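Local coordinates for protein PfVFT1 (PDB 5JKQ) that is of unconfirmed function but has the bi-lobed Venus flytrap architecture of solute-binding proteins, and so probably binds a small solute between its two lobes, at residues I109-I114 with I125-N130; I17-A22 with S115-N120. The protein carries 3 engineered substitutions. All coordinates share one frame; numbering follows the deposited sequence.

Contact 1 of 2, residues I109-I114 with I125-N130. Engineered in segment 125-130: Ala128 (natural residue Thr).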
ATOM      1  N   ILE A 109      -9.831 -11.630   4.887  1.00 14.45           N
ATOM      2  CA  ILE A 109     -10.511 -11.289   6.133  1.00 18.40           C
ATOM      3  C   ILE A 109     -11.397 -10.052   5.958  1.00 15.73           C
ATOM      4  O   ILE A 109     -12.402  -9.905   6.653  1.00 18.45           O
ATOM      5  CB  ILE A 109      -9.514 -11.055   7.291  1.00 19.24           C
ATOM      6  CG1 ILE A 109      -8.519  -9.944   6.940  1.00 15.05           C
ATOM      7  CG2 ILE A 109      -8.795 -12.359   7.624  1.00 16.78           C
ATOM      8  CD1 ILE A 109      -7.635  -9.524   8.093  1.00 20.15           C
ATOM      9  N   ILE A 110     -11.037  -9.173   5.028  1.00 10.61           N
ATOM     10  CA  ILE A 110     -11.861  -8.000   4.753  1.00 15.61           C
ATOM     11  C   ILE A 110     -13.206  -8.450   4.199  1.00 17.78           C
ATOM     12  O   ILE A 110     -14.251  -7.973   4.638  1.00 20.61           O
ATOM     13  CB  ILE A 110     -11.168  -7.025   3.771  1.00 20.27           C
ATOM     14  CG1 ILE A 110     -10.094  -6.228   4.513  1.00 15.67           C
ATOM     15  CG2 ILE A 110     -12.178  -6.050   3.138  1.00 21.66           C
ATOM     16  CD1 ILE A 110      -9.213  -5.373   3.615  1.00 17.33           C
ATOM     17  N   TRP A 111     -13.176  -9.384   3.251  1.00 12.81           N
ATOM     18  CA  TRP A 111     -14.398  -9.854   2.609  1.00 15.27           C
ATOM     19  C   TRP A 111     -15.120 -10.911   3.439  1.00 18.57           C
ATOM     20  O   TRP A 111     -16.325 -11.109   3.280  1.00 15.30           O
ATOM     21  CB  TRP A 111     -14.088 -10.391   1.211  1.00 18.90           C
ATOM     22  CG  TRP A 111     -13.984  -9.281   0.214  1.00 15.14           C
ATOM     23  CD1 TRP A 111     -12.844  -8.764  -0.327  1.00  9.86           C
ATOM     24  CD2 TRP A 111     -15.068  -8.525  -0.335  1.00 13.77           C
ATOM     25  NE1 TRP A 111     -13.152  -7.738  -1.189  1.00 15.36           N
ATOM     26  CE2 TRP A 111     -14.511  -7.573  -1.211  1.00 19.20           C
ATOM     27  CE3 TRP A 111     -16.456  -8.565  -0.177  1.00 15.13           C
ATOM     28  CZ2 TRP A 111     -15.295  -6.669  -1.926  1.00 20.62           C
ATOM     29  CZ3 TRP A 111     -17.232  -7.667  -0.888  1.00 17.79           C
ATOM     30  CH2 TRP A 111     -16.650  -6.732  -1.751  1.00 20.16           C
ATOM     31  N   GLU A 112     -14.393 -11.581   4.327  1.00 15.29           N
ATOM     32  CA  GLU A 112     -15.028 -12.450   5.312  1.00 14.07           C
ATOM     33  C   GLU A 112     -15.870 -11.600   6.256  1.00 15.89           C
ATOM     34  O   GLU A 112     -16.988 -11.971   6.617  1.00 10.67           O
ATOM     35  CB  GLU A 112     -13.985 -13.252   6.094  1.00 12.77           C
ATOM     36  CG  GLU A 112     -13.421 -14.444   5.330  1.00 16.15           C
ATOM     37  CD  GLU A 112     -12.184 -15.041   5.981  1.00 18.50           C
ATOM     38  OE1 GLU A 112     -11.841 -14.636   7.112  1.00 18.60           O
ATOM     39  OE2 GLU A 112     -11.552 -15.920   5.356  1.00 23.43           O
ATOM     40  N   THR A 113     -15.321 -10.452   6.641  1.00 12.03           N
ATOM     41  CA  THR A 113     -16.009  -9.512   7.515  1.00 14.06           C
ATOM     42  C   THR A 113     -17.212  -8.902   6.799  1.00 18.08           C
ATOM     43  O   THR A 113     -18.289  -8.765   7.381  1.00 14.79           O
ATOM     44  CB  THR A 113     -15.057  -8.387   7.983  1.00 22.10           C
ATOM     45  OG1 THR A 113     -13.918  -8.961   8.638  1.00 16.46           O
ATOM     46  CG2 THR A 113     -15.760  -7.436   8.940  1.00 20.43           C
ATOM     47  N   ILE A 114     -17.023  -8.543   5.534  1.00 14.96           N
ATOM     48  CA  ILE A 114     -18.101  -7.990   4.725  1.00 19.09           C
ATOM     49  C   ILE A 114     -19.209  -9.025   4.560  1.00 18.70           C
ATOM     50  O   ILE A 114     -20.395  -8.700   4.650  1.00 16.34           O
ATOM     51  CB  ILE A 114     -17.587  -7.533   3.338  1.00 15.39           C
ATOM     52  CG1 ILE A 114     -16.719  -6.283   3.495  1.00 15.41           C
ATOM     53  CG2 ILE A 114     -18.744  -7.225   2.383  1.00 10.15           C
ATOM     54  CD1 ILE A 114     -15.837  -5.985   2.299  1.00 17.95           C
ATOM     55  N   ILE A 125     -19.424 -14.705   0.352  1.00 18.21           N
ATOM     56  CA  ILE A 125     -18.928 -14.107  -0.881  1.00 18.15           C
ATOM     57  C   ILE A 125     -17.583 -14.716  -1.256  1.00 23.40           C
ATOM     58  O   ILE A 125     -16.648 -14.732  -0.456  1.00 15.32           O
ATOM     59  CB  ILE A 125     -18.797 -12.577  -0.749  1.00 12.67           C
ATOM     60  CG1 ILE A 125     -20.154 -11.968  -0.390  1.00 12.24           C
ATOM     61  CG2 ILE A 125     -18.292 -11.963  -2.050  1.00 12.68           C
ATOM     62  CD1 ILE A 125     -20.086 -10.529   0.062  1.00 16.22           C
ATOM     63  N   ASN A 126     -17.500 -15.227  -2.480  1.00 22.36           N
ATOM     64  CA  ASN A 126     -16.273 -15.828  -2.979  1.00 19.79           C
ATOM     65  C   ASN A 126     -15.319 -14.761  -3.508  1.00 23.58           C
ATOM     66  O   ASN A 126     -15.748 -13.793  -4.136  1.00 26.37           O
ATOM     67  CB  ASN A 126     -16.590 -16.849  -4.075  1.00 21.92           C
ATOM     68  CG  ASN A 126     -15.353 -17.563  -4.584  1.00 34.53           C
ATOM     69  OD1 ASN A 126     -14.843 -18.484  -3.943  1.00 37.86           O
ATOM     70  ND2 ASN A 126     -14.865 -17.147  -5.747  1.00 33.81           N
ATOM     71  N   ILE A 127     -14.030 -14.935  -3.231  1.00 23.78           N
ATOM     72  CA  ILE A 127     -12.995 -14.054  -3.761  1.00 22.22           C
ATOM     73  C   ILE A 127     -12.375 -14.691  -5.003  1.00 31.12           C
ATOM     74  O   ILE A 127     -11.780 -15.767  -4.927  1.00 24.38           O
ATOM     75  CB  ILE A 127     -11.894 -13.768  -2.711  1.00 23.54           C
ATOM     76  CG1 ILE A 127     -12.471 -12.990  -1.530  1.00 20.63           C
ATOM     77  CG2 ILE A 127     -10.749 -12.972  -3.313  1.00 25.06           C
ATOM     78  CD1 ILE A 127     -12.880 -13.860  -0.361  1.00 32.44           C
ATOM     79  N   ALA A 128     -12.528 -14.020  -6.141  1.00 23.03           N
ATOM     80  CA  ALA A 128     -11.950 -14.478  -7.400  1.00 21.64           C
ATOM     81  C   ALA A 128     -10.808 -13.562  -7.826  1.00 25.25           C
ATOM     82  O   ALA A 128     -11.033 -12.426  -8.237  1.00 29.06           O
ATOM     83  CB  ALA A 128     -13.015 -14.534  -8.483  1.00 22.18           C
ATOM     84  N   TYR A 129      -9.580 -14.063  -7.729  1.00 27.49           N
ATOM     85  CA  TYR A 129      -8.410 -13.300  -8.145  1.00 23.49           C
ATOM     86  C   TYR A 129      -8.144 -13.452  -9.640  1.00 22.65           C
ATOM     87  O   TYR A 129      -8.082 -14.567 -10.157  1.00 24.25           O
ATOM     88  CB  TYR A 129      -7.175 -13.740  -7.357  1.00 29.57           C
ATOM     89  CG  TYR A 129      -6.880 -12.883  -6.148  1.00 24.64           C
ATOM     90  CD1 TYR A 129      -6.227 -11.665  -6.283  1.00 23.58           C
ATOM     91  CD2 TYR A 129      -7.248 -13.293  -4.874  1.00 15.77           C
ATOM     92  CE1 TYR A 129      -5.950 -10.878  -5.185  1.00 18.21           C
ATOM     93  CE2 TYR A 129      -6.976 -12.511  -3.769  1.00 19.39           C
ATOM     94  CZ  TYR A 129      -6.326 -11.304  -3.931  1.00 21.11           C
ATOM     95  OH  TYR A 129      -6.051 -10.519  -2.836  1.00 23.60           O
ATOM     96  N   ASN A 130      -8.003 -12.321 -10.328  1.00 27.23           N
ATOM     97  CA  ASN A 130      -7.561 -12.298 -11.720  1.00 24.35           C
ATOM     98  C   ASN A 130      -6.252 -11.525 -11.832  1.00 27.31           C
ATOM     99  O   ASN A 130      -6.093 -10.476 -11.209  1.00 26.67           O
ATOM    100  CB  ASN A 130      -8.625 -11.671 -12.625  1.00 29.77           C
ATOM    101  CG  ASN A 130      -9.890 -12.505 -12.704  1.00 32.25           C
ATOM    102  OD1 ASN A 130     -10.214 -13.254 -11.783  1.00 43.41           O
ATOM    103  ND2 ASN A 130     -10.611 -12.378 -13.808  1.00 42.27           N
TER

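Contact 2 of 2, residues I17-A22 with S115-N120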
ATOM      1  N   ILE A  17     -16.773   0.952  -1.662  1.00 15.09           N
ATOM      2  CA  ILE A  17     -15.656   1.564  -0.949  1.00 15.56           C
ATOM      3  C   ILE A  17     -15.992   1.749   0.529  1.00 15.79           C
ATOM      4  O   ILE A  17     -15.139   1.553   1.394  1.00 20.95           O
ATOM      5  CB  ILE A  17     -15.278   2.929  -1.574  1.00 17.13           C
ATOM      6  CG1 ILE A  17     -14.703   2.720  -2.973  1.00 14.23           C
ATOM      7  CG2 ILE A  17     -14.244   3.672  -0.722  1.00 17.73           C
ATOM      8  CD1 ILE A  17     -14.761   3.948  -3.845  1.00 19.10           C
ATOM      9  N   ASP A  18     -17.234   2.123   0.812  1.00 12.54           N
ATOM     10  CA  ASP A  18     -17.647   2.407   2.182  1.00 15.97           C
ATOM     11  C   ASP A  18     -17.712   1.142   3.036  1.00 14.21           C
ATOM     12  O   ASP A  18     -17.208   1.123   4.158  1.00 19.12           O
ATOM     13  CB  ASP A  18     -19.004   3.112   2.195  1.00 16.77           C
ATOM     14  CG  ASP A  18     -18.956   4.481   1.542  1.00 17.49           C
ATOM     15  OD1 ASP A  18     -17.872   5.104   1.535  1.00 19.72           O
ATOM     16  OD2 ASP A  18     -20.003   4.937   1.038  1.00 22.42           O
ATOM     17  N   ILE A  19     -18.336   0.091   2.514  1.00 13.63           N
ATOM     18  CA  ILE A  19     -18.429  -1.157   3.259  1.00 17.96           C
ATOM     19  C   ILE A  19     -17.037  -1.768   3.396  1.00 15.21           C
ATOM     20  O   ILE A  19     -16.734  -2.439   4.381  1.00 18.15           O
ATOM     21  CB  ILE A  19     -19.398  -2.155   2.586  1.00 13.98           C
ATOM     22  CG1 ILE A  19     -19.801  -3.248   3.578  1.00 15.60           C
ATOM     23  CG2 ILE A  19     -18.792  -2.751   1.309  1.00 18.46           C
ATOM     24  CD1 ILE A  19     -21.093  -3.951   3.215  1.00 18.47           C
ATOM     25  N   TYR A  20     -16.191  -1.509   2.405  1.00 13.77           N
ATOM     26  CA  TYR A  20     -14.793  -1.917   2.449  1.00 13.96           C
ATOM     27  C   TYR A  20     -14.072  -1.214   3.598  1.00 17.15           C
ATOM     28  O   TYR A  20     -13.385  -1.856   4.392  1.00 16.91           O
ATOM     29  CB  TYR A  20     -14.127  -1.618   1.105  1.00 17.88           C
ATOM     30  CG  TYR A  20     -12.617  -1.526   1.121  1.00 19.73           C
ATOM     31  CD1 TYR A  20     -11.827  -2.659   0.972  1.00 20.77           C
ATOM     32  CD2 TYR A  20     -11.984  -0.297   1.247  1.00 16.93           C
ATOM     33  CE1 TYR A  20     -10.447  -2.569   0.972  1.00 19.55           C
ATOM     34  CE2 TYR A  20     -10.610  -0.198   1.248  1.00 19.41           C
ATOM     35  CZ  TYR A  20      -9.845  -1.332   1.109  1.00 19.13           C
ATOM     36  OH  TYR A  20      -8.476  -1.217   1.110  1.00 18.92           O
ATOM     37  N   HIS A  21     -14.249   0.100   3.695  1.00 17.57           N
ATOM     38  CA  HIS A  21     -13.645   0.875   4.778  1.00 18.53           C
ATOM     39  C   HIS A  21     -14.229   0.483   6.127  1.00 20.85           C
ATOM     40  O   HIS A  21     -13.530   0.476   7.143  1.00 10.74           O
ATOM     41  CB  HIS A  21     -13.847   2.372   4.549  1.00 14.68           C
ATOM     42  CG  HIS A  21     -12.979   2.944   3.476  1.00 15.13           C
ATOM     43  ND1 HIS A  21     -13.271   4.128   2.834  1.00 14.10           N
ATOM     44  CD2 HIS A  21     -11.818   2.501   2.937  1.00 21.91           C
ATOM     45  CE1 HIS A  21     -12.332   4.385   1.942  1.00 20.98           C
ATOM     46  NE2 HIS A  21     -11.440   3.413   1.983  1.00 17.59           N
ATOM     47  N   ALA A  22     -15.519   0.167   6.132  1.00 14.59           N
ATOM     48  CA  ALA A  22     -16.202  -0.219   7.357  1.00 17.74           C
ATOM     49  C   ALA A  22     -15.676  -1.552   7.876  1.00 15.69           C
ATOM     50  O   ALA A  22     -15.566  -1.760   9.085  1.00 13.70           O
ATOM     51  CB  ALA A  22     -17.693  -0.292   7.123  1.00 11.81           C
ATOM     52  N   SER A 115     -18.815 -10.275   4.331  1.00 13.08           N
ATOM     53  CA  SER A 115     -19.774 -11.351   4.132  1.00 10.85           C
ATOM     54  C   SER A 115     -20.652 -11.550   5.366  1.00 15.10           C
ATOM     55  O   SER A 115     -21.837 -11.856   5.246  1.00 13.91           O
ATOM     56  CB  SER A 115     -19.054 -12.655   3.787  1.00  9.88           C
ATOM     57  OG  SER A 115     -18.409 -12.567   2.530  1.00 16.62           O
ATOM     58  N   LYS A 116     -20.073 -11.365   6.548  1.00 13.65           N
ATOM     59  CA  LYS A 116     -20.806 -11.570   7.794  1.00 16.19           C
ATOM     60  C   LYS A 116     -21.793 -10.439   8.081  1.00 14.94           C
ATOM     61  O   LYS A 116     -22.611 -10.545   8.994  1.00 16.21           O
ATOM     62  CB  LYS A 116     -19.832 -11.724   8.964  1.00 14.68           C
ATOM     63  CG  LYS A 116     -19.234 -13.121   9.072  1.00 14.13           C
ATOM     64  CD  LYS A 116     -18.343 -13.273  10.297  1.00 18.59           C
ATOM     65  CE  LYS A 116     -17.004 -12.577  10.114  1.00 15.60           C
ATOM     66  NZ  LYS A 116     -16.113 -12.760  11.296  1.00 19.77           N
ATOM     67  N   HIS A 117     -21.723  -9.366   7.299  1.00 21.17           N
ATOM     68  CA  HIS A 117     -22.656  -8.253   7.450  1.00 22.26           C
ATOM     69  C   HIS A 117     -23.723  -8.281   6.360  1.00 16.81           C
ATOM     70  O   HIS A 117     -24.912  -8.139   6.646  1.00 15.43           O
ATOM     71  CB  HIS A 117     -21.921  -6.915   7.420  1.00 10.17           C
ATOM     72  CG  HIS A 117     -22.837  -5.735   7.472  1.00 12.52           C
ATOM     73  ND1 HIS A 117     -23.825  -5.605   8.425  1.00 22.82           N
ATOM     74  CD2 HIS A 117     -22.935  -4.642   6.678  1.00 18.56           C
ATOM     75  CE1 HIS A 117     -24.485  -4.479   8.221  1.00 14.86           C
ATOM     76  NE2 HIS A 117     -23.966  -3.877   7.166  1.00 14.47           N
ATOM     77  N   ILE A 118     -23.301  -8.444   5.111  1.00 25.74           N
ATOM     78  CA  ILE A 118     -24.253  -8.558   4.012  1.00 18.83           C
ATOM     79  C   ILE A 118     -25.046  -9.842   4.178  1.00 22.65           C
ATOM     80  O   ILE A 118     -26.275  -9.846   4.093  1.00 21.71           O
ATOM     81  CB  ILE A 118     -23.564  -8.560   2.639  1.00 16.45           C
ATOM     82  CG1 ILE A 118     -22.785  -7.255   2.439  1.00 21.81           C
ATOM     83  CG2 ILE A 118     -24.601  -8.752   1.529  1.00 23.18           C
ATOM     84  CD1 ILE A 118     -22.064  -7.133   1.099  1.00 14.22           C
ATOM     85  N   PHE A 119     -24.318 -10.929   4.410  1.00 19.50           N
ATOM     86  CA  PHE A 119     -24.910 -12.236   4.653  1.00 16.44           C
ATOM     87  C   PHE A 119     -24.683 -12.601   6.118  1.00 14.25           C
ATOM     88  O   PHE A 119     -24.571 -11.710   6.960  1.00 25.03           O
ATOM     89  CB  PHE A 119     -24.312 -13.271   3.699  1.00 15.79           C
ATOM     90  CG  PHE A 119     -24.607 -12.992   2.256  1.00 14.05           C
ATOM     91  CD1 PHE A 119     -25.848 -13.296   1.722  1.00 18.74           C
ATOM     92  CD2 PHE A 119     -23.651 -12.418   1.436  1.00 15.51           C
ATOM     93  CE1 PHE A 119     -26.129 -13.036   0.397  1.00 17.40           C
ATOM     94  CE2 PHE A 119     -23.925 -12.157   0.108  1.00 12.80           C
ATOM     95  CZ  PHE A 119     -25.166 -12.466  -0.413  1.00 15.20           C
ATOM     96  N   ASN A 120     -24.614 -13.895   6.422  1.00 16.73           N
ATOM     97  CA  ASN A 120     -24.488 -14.354   7.803  1.00 16.39           C
ATOM     98  C   ASN A 120     -23.421 -15.442   7.948  1.00 20.93           C
ATOM     99  O   ASN A 120     -23.539 -16.337   8.786  1.00 13.58           O
ATOM    100  CB  ASN A 120     -25.844 -14.863   8.304  1.00 21.04           C
ATOM    101  CG  ASN A 120     -26.047 -14.630   9.790  1.00 39.23           C
ATOM    102  OD1 ASN A 120     -26.056 -13.489  10.256  1.00 37.36           O
ATOM    103  ND2 ASN A 120     -26.237 -15.713  10.540  1.00 37.88           N
TER

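Contact 1 of 2, residues I109-I114 with I125-N130
Trp111 gives up the most surface here, and it meets two isoleucines of 125-130 with different parts of its side chain. Ile125 comes to the six-membered end of the indole: its CD1 lies near the ring plane, at the edge, 4.1 Å from Trp111 CE3 and only slightly farther from CZ3. Ile127 works at the root of the same side chain, its CD1 standing 4.0 Å from Trp111 CB, while its CG1 approaches the ring obliquely. Ile127 CD1 is turned there by a chi2 of 96°, well away from a staggered value, although chi1 is ordinary. The indole itself hangs beside its own backbone N, with CG anti to the carbonyl carbon (chi1 -82°). One turn on, Ile114 lays its CD1 over one ring face, 3.6 Å above the plane and offset toward the rim, and its CG2 reaches Ile125 CD1 at 4.3 Å. The ring is thus met on a face from its own helix and at an edge from the residue leading into the strand. No hydrogen bond crosses between 109-114 and 125-130; the contact is wholly apolar and mostly buried. It is the return half of a beta-alpha-beta crossover, in which strand 77-83 leads through helix 102-118 into the parallel strand 126-132. Strand 77-83 pairs with 126-132 through backbone hydrogen bonds and adds Val78 against Trp111 and Ile80 against Ile127, while helix 14-29 brings Leu16 to Trp111.

Contact 2 of 2, residues I17-A22 with S115-N120
With CG1 anti to the backbone N (chi1 -163°) and chi2 also extended, the side chain of Ile19 carries CD1 across to the last turn of helix 102-118, while CG2 takes the more hindered site between the backbone N and the carbonyl carbon. On the other side, His117 swings its CG anti to the backbone N (chi1 176°), which presents an imidazole edge to that methyl, and Ile118 brings its CG1 and CD1 to the same methyl. Ile19 CD1 lies 3.8 Å from Ile118 CG1 and nearly as close to Ile118 CD1, the two side chains crossing at about a right angle. From His117 the touching atom is CD2, 4.0 Å from Ile19 CD1, and the methyl sits in the ring plane rather than over a face. This is helix-to-helix packing in one lobe of the Venus flytrap fold: the N-terminal helix 14-29 lies against helix 102-118, the crossover helix of that lobe's parallel sheet, near its C-terminal end. Leu69 and Ile73 of helix 68-75 touch Ile19 and Ile118 respectively, so a third helix borders the apolar patch, and Ile114, one turn before Ile118, touches Ile19 as well. The neighbouring ring atom of His117, NE2, is hydrogen-bonded to the carbonyl oxygen of Ile59, which helps fix the rotation of the imidazole with its carbon edge beside Ile19.

Helix 102-118 is common to both contacts, whose centres lie 10 Å apart on the same side of the chain's centre. In chain order the segments alternate: 17-22, then 109-114 running straight into 115-120, then 125-130. Contact 1 ties the helix to the parallel sheet and contact 2 ties it to the N-terminal helix, so within one lobe helix 102-118 has the parallel sheet on one side and helix 14-29 alongside it. Ser115 joins them directly, since its OG makes a probable hydrogen bond to Ile125 N at 3.2 Å and another with Trp111 O. Phe119 also packs on Ile125, and Ile110 on Tyr20, leaving the two contacts continuous.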